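PDB 1W7C: lysyl oxidase from Pichia pastoris, which probably oxidises primary amines, including lysine side chains of proteins, using a copper ion and a topaquinone formed from its own chain. Local coordinates for residues L33-S38 and T111-L116; A140-F145 and F211-T216; F367-G372 and S398-E403. One frame throughout, in Å; residues are numbered along the deposited sequence.

In the fold
The three contacts follow one another along the chain; each closes its own loop before the next opens, so none nest or cross. Interaction 1, spanning 72 intervening residues, packs helix 26-39 on the first small antiparallel sheet, here at its border strand 112-115. Interaction 2 spans 65 residues and seats helix 136-150 against strand 209-214, in the middle of a second antiparallel sheet. Interaction 3 closes a shorter loop of 25 residues within the large enzyme domain, joining residues 367-372 to strand 391-405. Their centres lie about 33 to 39 Å apart and no two touch, which makes them separate packing points in three parts of the fold.

Interaction 1 of 3, residues L33-S38 and T111-L116; sequences LDLLHS and TTIEPL
Leu36 and Ile113 mark the closest backbone approach, their CA atoms 8.5 Å apart, a spacing that keeps the two main chains separate and leaves the contact to side chains. Residues 33-38 are a stretch of helix 26-39, and residues 111-116 include strand 112-115, at the margin of an antiparallel sheet; the pairing is helix-on-sheet packing in a region assigned to the N2 domain of copper amine oxidases. Backbone bonds from Thr112 to Gly103 and from Glu114 to Lys101 fix the strand against strand 96-103. In this extended backbone Thr111 and Ile113 point toward the helix while Thr112 between them points away, so the helix segment meets Thr111 and Ile113.

Leu35 carries the helix side. With CG anti to the backbone N (chi1 -175°), its branch extends from the helix and meets Ile113 tip to tip: CG of Leu35 lies 3.9 Å from CD1 of Ile113, and its CD2 is 4.1 Å from the same methyl. Ile113 has CG1 beside the backbone N (chi1 -54°) and a nearly straight chain beyond, which delivers CD1 to the leucine.

Thr111 meets Leu35 differently, the two side chains sliding past each other in opposite directions until CG2 of Thr111 stands 3.9 Å from CD2 of Leu35. The threonine thus turns its methyl to the helix, while its OG1 hydrogen-bonds with Pro104 O and accepts from Ser108 N. Strand 96-103 extends this apolar patch, with Val102 touching both Leu35 and Thr111, and Leu100 touching Ile113. No hydrogen bond joins the segments, and 170 Å² is buried, both sides summed. Leu36 adds a lesser contact: its end bends nearer than its root, placing CD2 4.2 Å from CD1 of Ile113.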
loop_
_atom_site.group_PDB
_atom_site.type_symbol
_atom_site.label_atom_id
_atom_site.label_comp_id
_atom_site.label_asym_id
_atom_site.label_seq_id
_atom_site.Cartn_x
_atom_site.Cartn_y
_atom_site.Cartn_z
ATOM N N LEU A 33 -2.279 40.182 21.250
ATOM C CA LEU A 33 -3.652 40.676 21.151
ATOM C C LEU A 33 -3.764 42.030 21.855
ATOM O O LEU A 33 -4.415 42.956 21.372
ATOM C CB LEU A 33 -4.613 39.640 21.756
ATOM C CG LEU A 33 -6.116 39.858 21.611
ATOM C CD1 LEU A 33 -6.548 39.905 20.192
ATOM C CD2 LEU A 33 -6.846 38.753 22.326
ATOM N N ASP A 34 -3.095 42.148 22.997
ATOM C CA ASP A 34 -3.094 43.393 23.775
ATOM C C ASP A 34 -2.485 44.529 22.945
ATOM O O ASP A 34 -2.997 45.657 22.934
ATOM C CB ASP A 34 -2.319 43.231 25.091
ATOM C CG ASP A 34 -3.057 42.401 26.144
ATOM O OD1 ASP A 34 -4.272 42.082 26.013
ATOM O OD2 ASP A 34 -2.468 42.030 27.178
ATOM N N LEU A 35 -1.394 44.233 22.241
ATOM C CA LEU A 35 -0.708 45.256 21.437
ATOM C C LEU A 35 -1.551 45.662 20.240
ATOM O O LEU A 35 -1.602 46.840 19.888
ATOM C CB LEU A 35 0.669 44.775 20.995
ATOM C CG LEU A 35 1.548 45.792 20.257
ATOM C CD1 LEU A 35 1.762 47.041 21.089
ATOM C CD2 LEU A 35 2.877 45.152 19.866
ATOM N N LEU A 36 -2.240 44.703 19.640
ATOM C CA LEU A 36 -3.144 45.010 18.544
ATOM C C LEU A 36 -4.263 45.928 19.055
ATOM O O LEU A 36 -4.604 46.903 18.379
ATOM C CB LEU A 36 -3.706 43.730 17.911
ATOM C CG LEU A 36 -2.705 42.908 17.116
ATOM C CD1 LEU A 36 -3.333 41.606 16.736
ATOM C CD2 LEU A 36 -2.247 43.625 15.850
ATOM N N HIS A 37 -4.790 45.635 20.241
ATOM C CA HIS A 37 -5.882 46.435 20.805
ATOM C C HIS A 37 -5.442 47.870 21.135
ATOM O O HIS A 37 -6.268 48.796 21.100
ATOM C CB HIS A 37 -6.473 45.773 22.057
ATOM C CG HIS A 37 -7.629 44.866 21.787
ATOM N ND1 HIS A 37 -8.930 45.322 21.724
ATOM C CD2 HIS A 37 -7.685 43.531 21.543
ATOM C CE1 HIS A 37 -9.738 44.305 21.487
ATOM N NE2 HIS A 37 -9.009 43.206 21.382
ATOM N N SER A 38 -4.169 48.056 21.486
ATOM C CA SER A 38 -3.673 49.388 21.833
ATOM C C SER A 38 -3.241 50.175 20.583
ATOM O O SER A 38 -3.163 51.385 20.602
ATOM C CB SER A 38 -2.558 49.309 22.885
ATOM O OG SER A 38 -1.377 48.766 22.354
ATOM N N THR A 111 9.677 45.851 19.814
ATOM C CA THR A 111 8.588 45.205 19.087
ATOM C C THR A 111 7.905 46.161 18.150
ATOM O O THR A 111 7.575 47.295 18.519
ATOM C CB THR A 111 7.553 44.649 20.055
ATOM O OG1 THR A 111 8.191 43.745 20.943
ATOM C CG2 THR A 111 6.497 43.819 19.342
ATOM N N THR A 112 7.647 45.681 16.944
ATOM C CA THR A 112 6.914 46.425 15.951
ATOM C C THR A 112 5.785 45.609 15.349
ATOM O O THR A 112 5.702 44.390 15.514
ATOM C CB THR A 112 7.846 46.882 14.817
ATOM O OG1 THR A 112 8.404 45.739 14.145
ATOM C CG2 THR A 112 9.061 47.670 15.364
ATOM N N ILE A 113 4.922 46.322 14.653
ATOM C CA ILE A 113 3.892 45.729 13.812
ATOM C C ILE A 113 4.090 46.212 12.385
ATOM O O ILE A 113 4.107 47.422 12.140
ATOM C CB ILE A 113 2.502 46.134 14.301
ATOM C CG1 ILE A 113 2.323 45.787 15.794
ATOM C CG2 ILE A 113 1.438 45.493 13.421
ATOM C CD1 ILE A 113 1.005 46.272 16.397
ATOM N N GLU A 114 4.261 45.266 11.451
ATOM C CA GLU A 114 4.546 45.586 10.062
ATOM C C GLU A 114 3.677 44.753 9.138
ATOM O O GLU A 114 3.367 43.615 9.461
ATOM C CB GLU A 114 6.006 45.266 9.724
ATOM C CG GLU A 114 7.052 45.920 10.621
ATOM C CD GLU A 114 8.439 45.340 10.399
ATOM O OE1 GLU A 114 8.584 44.425 9.548
ATOM O OE2 GLU A 114 9.384 45.793 11.079
ATOM N N PRO A 115 3.333 45.271 7.961
ATOM C CA PRO A 115 2.727 44.428 6.933
ATOM C C PRO A 115 3.600 43.197 6.650
ATOM O O PRO A 115 4.821 43.276 6.617
ATOM C CB PRO A 115 2.632 45.354 5.713
ATOM C CG PRO A 115 2.679 46.724 6.247
ATOM C CD PRO A 115 3.515 46.655 7.488
ATOM N N LEU A 116 2.943 42.066 6.459
ATOM C CA LEU A 116 3.600 40.775 6.269
ATOM C C LEU A 116 3.147 40.151 4.969
ATOM O O LEU A 116 1.945 39.901 4.775
ATOM C CB LEU A 116 3.251 39.860 7.432
ATOM C CG LEU A 116 3.795 38.453 7.408
ATOM C CD1 LEU A 116 5.312 38.426 7.313
ATOM C CD2 LEU A 116 3.335 37.737 8.668
#

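Interaction 2 of 3, residues A140-F145 and F211-T216; sequences AAKSSF and FKFDMT
Phe145 and Phe213 lie obliquely, ring planes at 41° and centroids 5.3 Å apart, an angle that fits neither a stack nor an edge-to-face pair. The side chains run past each other in opposite directions, so CE2 of Phe145 comes 3.5 Å from CB of Phe213, and CD2 of Phe145 lies over one face of the Phe213 ring. A chi1 of 165° turns the Phe145 ring away from its own backbone N and brings its CD2-CE2 side to Phe213.

Lys142 approaches the same ring from its edge, crossing Phe213 at about a right angle, with CE of Lys142 4.0 Å from CZ of Phe213. The lysine chain bends at chi3 (73°), and its CE also rests 3.8 Å from SD of Met215. The NZ of this buried lysine is held by a salt bridge to Asp189 and a hydrogen bond to Gln178. A leucine in its place would probably leave the Asp189 carboxylate without its cationic mate and open a gap beside the Phe213 edge and the Met215 sulfur.

Helix 136-150 thus packs on an antiparallel sheet: Leu146, the residue after Phe145 on the helix, also touches Phe213, whose strand 209-214 runs between strands 187-195 and 224-230.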
loop_
_atom_site.group_PDB
_atom_site.type_symbol
_atom_site.label_atom_id
_atom_site.label_comp_id
_atom_site.label_asym_id
_atom_site.label_seq_id
_atom_site.Cartn_x
_atom_site.Cartn_y
_atom_site.Cartn_z
ATOM N N ALA A 140 -22.182 34.579 8.828
ATOM C CA ALA A 140 -23.406 35.038 9.476
ATOM C C ALA A 140 -24.228 35.932 8.546
ATOM O O ALA A 140 -25.443 35.816 8.486
ATOM C CB ALA A 140 -23.091 35.779 10.786
ATOM N N ALA A 141 -23.553 36.796 7.798
ATOM C CA ALA A 141 -24.222 37.673 6.835
ATOM C C ALA A 141 -24.911 36.849 5.739
ATOM O O ALA A 141 -26.041 37.134 5.345
ATOM C CB ALA A 141 -23.244 38.640 6.220
ATOM N N LYS A 142 -24.216 35.843 5.226
ATOM C CA LYS A 142 -24.787 34.983 4.211
ATOM C C LYS A 142 -25.981 34.188 4.706
ATOM O O LYS A 142 -26.992 34.099 4.027
ATOM C CB LYS A 142 -23.727 34.071 3.592
ATOM C CG LYS A 142 -22.665 34.827 2.780
ATOM C CD LYS A 142 -21.424 33.978 2.433
ATOM C CE LYS A 142 -21.728 32.949 1.363
ATOM N NZ LYS A 142 -20.551 32.083 1.103
ATOM N N SER A 143 -25.854 33.616 5.887
ATOM C CA SER A 143 -26.950 32.881 6.509
ATOM C C SER A 143 -28.183 33.763 6.689
ATOM O O SER A 143 -29.296 33.349 6.349
ATOM C CB SER A 143 -26.488 32.326 7.865
ATOM O OG SER A 143 -27.522 31.620 8.523
ATOM N N SER A 144 -27.979 34.989 7.157
ATOM C CA SER A 144 -29.086 35.924 7.368
ATOM C C SER A 144 -29.751 36.314 6.060
ATOM O O SER A 144 -30.977 36.375 5.959
ATOM C CB SER A 144 -28.593 37.177 8.090
ATOM O OG SER A 144 -29.680 38.006 8.468
ATOM N N PHE A 145 -28.927 36.525 5.035
ATOM C CA PHE A 145 -29.426 36.874 3.713
ATOM C C PHE A 145 -30.266 35.724 3.142
ATOM O O PHE A 145 -31.343 35.942 2.579
ATOM C CB PHE A 145 -28.268 37.239 2.773
ATOM C CG PHE A 145 -28.650 37.258 1.325
ATOM C CD1 PHE A 145 -29.247 38.387 0.771
ATOM C CD2 PHE A 145 -28.443 36.145 0.521
ATOM C CE1 PHE A 145 -29.630 38.399 -0.573
ATOM C CE2 PHE A 145 -28.839 36.151 -0.827
ATOM C CZ PHE A 145 -29.409 37.276 -1.367
ATOM N N PHE A 211 -30.003 27.454 -5.833
ATOM C CA PHE A 211 -30.149 28.871 -6.005
ATOM C C PHE A 211 -28.799 29.536 -6.232
ATOM O O PHE A 211 -27.748 28.937 -6.024
ATOM C CB PHE A 211 -30.886 29.506 -4.805
ATOM C CG PHE A 211 -30.341 29.095 -3.479
ATOM C CD1 PHE A 211 -29.295 29.794 -2.890
ATOM C CD2 PHE A 211 -30.888 28.020 -2.793
ATOM C CE1 PHE A 211 -28.770 29.387 -1.660
ATOM C CE2 PHE A 211 -30.377 27.614 -1.581
ATOM C CZ PHE A 211 -29.330 28.306 -0.997
ATOM N N LYS A 212 -28.867 30.784 -6.665
ATOM C CA LYS A 212 -27.702 31.589 -6.997
ATOM C C LYS A 212 -27.974 33.000 -6.549
ATOM O O LYS A 212 -29.046 33.536 -6.813
ATOM C CB LYS A 212 -27.416 31.572 -8.494
ATOM C CG LYS A 212 -26.116 32.277 -8.897
ATOM C CD LYS A 212 -26.031 32.463 -10.407
ATOM C CE LYS A 212 -24.749 33.143 -10.818
ATOM N NZ LYS A 212 -24.663 33.444 -12.277
ATOM N N PHE A 213 -27.001 33.608 -5.882
ATOM C CA PHE A 213 -27.140 34.973 -5.390
ATOM C C PHE A 213 -25.898 35.809 -5.644
ATOM O O PHE A 213 -24.811 35.295 -5.838
ATOM C CB PHE A 213 -27.556 35.011 -3.908
ATOM C CG PHE A 213 -26.593 34.331 -2.963
ATOM C CD1 PHE A 213 -25.681 35.073 -2.243
ATOM C CD2 PHE A 213 -26.629 32.942 -2.760
ATOM C CE1 PHE A 213 -24.832 34.458 -1.337
ATOM C CE2 PHE A 213 -25.765 32.320 -1.859
ATOM C CZ PHE A 213 -24.869 33.077 -1.155
ATOM N N ASP A 214 -26.127 37.106 -5.744
ATOM C CA ASP A 214 -25.095 38.112 -5.850
ATOM C C ASP A 214 -24.887 38.699 -4.455
ATOM O O ASP A 214 -25.833 39.211 -3.822
ATOM C CB ASP A 214 -25.525 39.212 -6.810
ATOM C CG ASP A 214 -24.433 40.204 -7.051
ATOM O OD1 ASP A 214 -23.988 40.819 -6.094
ATOM O OD2 ASP A 214 -23.992 40.468 -8.183
ATOM N N MET A 215 -23.664 38.582 -3.954
ATOM C CA MET A 215 -23.281 39.074 -2.628
ATOM C C MET A 215 -22.128 40.077 -2.746
ATOM O O MET A 215 -21.243 40.128 -1.880
ATOM C CB MET A 215 -22.900 37.885 -1.717
ATOM C CG MET A 215 -21.876 36.950 -2.331
ATOM S SD MET A 215 -21.186 35.757 -1.162
ATOM C CE MET A 215 -20.300 36.853 -0.042
ATOM N N THR A 216 -22.182 40.919 -3.779
ATOM C CA THR A 216 -21.121 41.909 -4.026
ATOM C C THR A 216 -21.183 43.037 -2.999
ATOM O O THR A 216 -22.245 43.567 -2.712
ATOM C CB THR A 216 -21.262 42.504 -5.424
ATOM O OG1 THR A 216 -21.297 41.455 -6.407
ATOM C CG2 THR A 216 -20.030 43.373 -5.796
#

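Interaction 3 of 3, residues F367-G372 and S398-E403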
loop_
_atom_site.group_PDB
_atom_site.type_symbol
_atom_site.label_atom_id
_atom_site.label_comp_id
_atom_site.label_asym_id
_atom_site.label_seq_id
_atom_site.Cartn_x
_atom_site.Cartn_y
_atom_site.Cartn_z
ATOM N N PHE A 367 -11.147 18.054 16.530
ATOM C CA PHE A 367 -11.556 17.354 17.748
ATOM C C PHE A 367 -10.456 16.479 18.311
ATOM O O PHE A 367 -9.487 16.171 17.636
ATOM C CB PHE A 367 -12.738 16.423 17.467
ATOM C CG PHE A 367 -13.965 17.099 16.914
ATOM C CD1 PHE A 367 -14.130 17.261 15.541
ATOM C CD2 PHE A 367 -15.006 17.472 17.767
ATOM C CE1 PHE A 367 -15.274 17.837 15.031
ATOM C CE2 PHE A 367 -16.166 18.049 17.260
ATOM C CZ PHE A 367 -16.309 18.221 15.894
ATOM N N SER A 368 -10.647 16.035 19.547
ATOM C CA SER A 368 -9.747 15.082 20.208
ATOM C C SER A 368 -9.862 13.686 19.566
ATOM O O SER A 368 -10.896 13.336 18.975
ATOM C CB SER A 368 -10.097 14.966 21.694
ATOM O OG SER A 368 -9.894 16.179 22.374
ATOM N N LEU A 369 -8.809 12.893 19.749
ATOM C CA LEU A 369 -8.779 11.465 19.423
ATOM C C LEU A 369 -9.538 10.666 20.488
ATOM O O LEU A 369 -9.489 10.985 21.663
ATOM C CB LEU A 369 -7.325 10.981 19.358
ATOM C CG LEU A 369 -6.489 11.555 18.246
ATOM C CD1 LEU A 369 -5.010 11.442 18.554
ATOM C CD2 LEU A 369 -6.826 10.895 16.959
ATOM N N VAL A 370 -10.209 9.603 20.050
ATOM C CA VAL A 370 -10.930 8.670 20.944
ATOM C C VAL A 370 -9.962 7.591 21.382
ATOM O O VAL A 370 -9.555 6.756 20.574
ATOM C CB VAL A 370 -12.122 8.049 20.242
ATOM C CG1 VAL A 370 -12.815 7.077 21.165
ATOM C CG2 VAL A 370 -13.092 9.180 19.717
ATOM N N PRO A 371 -9.591 7.580 22.659
ATOM C CA PRO A 371 -8.656 6.570 23.151
ATOM C C PRO A 371 -9.127 5.144 22.864
ATOM O O PRO A 371 -10.331 4.856 22.900
ATOM C CB PRO A 371 -8.623 6.824 24.690
ATOM C CG PRO A 371 -8.946 8.280 24.801
ATOM C CD PRO A 371 -9.986 8.508 23.749
ATOM N N GLY A 372 -8.167 4.267 22.597
ATOM C CA GLY A 372 -8.403 2.853 22.377
ATOM C C GLY A 372 -8.872 2.519 20.977
ATOM O O GLY A 372 -8.607 1.411 20.504
ATOM N N SER A 398 -4.793 15.683 21.073
ATOM C CA SER A 398 -4.719 16.246 19.736
ATOM C C SER A 398 -3.947 15.369 18.735
ATOM O O SER A 398 -4.342 15.263 17.580
ATOM C CB SER A 398 -4.055 17.628 19.812
ATOM O OG SER A 398 -3.926 18.213 18.543
ATOM N N TYR A 399 -2.861 14.776 19.190
ATOM C CA TYR A 399 -2.163 13.774 18.417
ATOM C C TYR A 399 -1.683 12.690 19.334
ATOM O O TYR A 399 -1.596 12.882 20.539
ATOM C CB TYR A 399 -1.054 14.367 17.541
ATOM C CG TYR A 399 0.149 14.958 18.261
ATOM C CD1 TYR A 399 1.266 14.195 18.512
ATOM C CD2 TYR A 399 0.181 16.281 18.623
ATOM C CE1 TYR A 399 2.400 14.742 19.093
ATOM C CE2 TYR A 399 1.315 16.852 19.207
ATOM C CZ TYR A 399 2.426 16.071 19.445
ATOM O OH TYR A 399 3.556 16.605 20.020
ATOM N N CYS A 400 -1.430 11.516 18.774
ATOM C CA CYS A 400 -0.958 10.387 19.563
ATOM C C CYS A 400 0.304 9.815 18.963
ATOM O O CYS A 400 0.563 9.954 17.748
ATOM C CB CYS A 400 -2.020 9.272 19.694
ATOM S SG CYS A 400 -2.275 8.353 18.140
ATOM N N VAL A 401 1.072 9.164 19.831
ATOM C CA VAL A 401 2.300 8.504 19.488
ATOM C C VAL A 401 2.265 7.087 20.020
ATOM O O VAL A 401 1.951 6.876 21.186
ATOM C CB VAL A 401 3.486 9.272 20.102
ATOM C CG1 VAL A 401 4.822 8.587 19.750
ATOM C CG2 VAL A 401 3.460 10.767 19.654
ATOM N N PHE A 402 2.545 6.100 19.182
ATOM C CA PHE A 402 2.530 4.716 19.596
ATOM C C PHE A 402 3.503 3.870 18.807
ATOM O O PHE A 402 3.832 4.173 17.653
ATOM C CB PHE A 402 1.120 4.083 19.541
ATOM C CG PHE A 402 0.516 4.004 18.153
ATOM C CD1 PHE A 402 -0.179 5.077 17.633
ATOM C CD2 PHE A 402 0.613 2.834 17.406
ATOM C CE1 PHE A 402 -0.768 5.012 16.376
ATOM C CE2 PHE A 402 0.020 2.759 16.141
ATOM C CZ PHE A 402 -0.665 3.844 15.634
ATOM N N GLU A 403 3.971 2.803 19.447
ATOM C CA GLU A 403 4.790 1.811 18.782
ATOM C C GLU A 403 3.912 0.640 18.339
ATOM O O GLU A 403 3.220 0.019 19.121
ATOM C CB GLU A 403 5.905 1.317 19.689
ATOM C CG GLU A 403 6.928 0.482 18.905
ATOM C CD GLU A 403 8.112 0.021 19.745
ATOM O OE1 GLU A 403 7.925 -0.337 20.934
ATOM O OE2 GLU A 403 9.230 -0.016 19.175
#
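Leu369 alone serves the loop side in the tight part of this contact, pressing CD1 onto the backbone at Tyr399 and Cys400. That methyl lies 3.6 Å from C of Tyr399 and equally 3.6 Å from N of Cys400, displaced nearly perpendicular to the peptide plane, so it sits over the face of the peptide group. CD1 of Leu369 also lies 4.0 Å from O of Ser398. It reaches CB of Cys400 at 3.9 Å, while SG of Cys400, disulfide-bonded to Cys375, is 4.1 Å from it. With CG beside the backbone N (chi1 -66°), the leucine branch is directed at the strand.

The looser side is upstream. Phe367 and Ser368 are partly exposed, and neither side chain packs on residues 398-403; the CB of Phe367 points away from the strand, and Ser368 OG bonds to Thr396 O. No hydrogen bond joins the two segments themselves, although Leu369 pairs through its backbone with Leu397, just before the strand segment.

Within the enzyme domain, strand 391-405 runs between strands 380-388 and 418-433; Ser398 and Tyr399 form a classic beta bulge opposite Phe382, and Tyr381 and Ile432 of those flanking strands also touch Leu369.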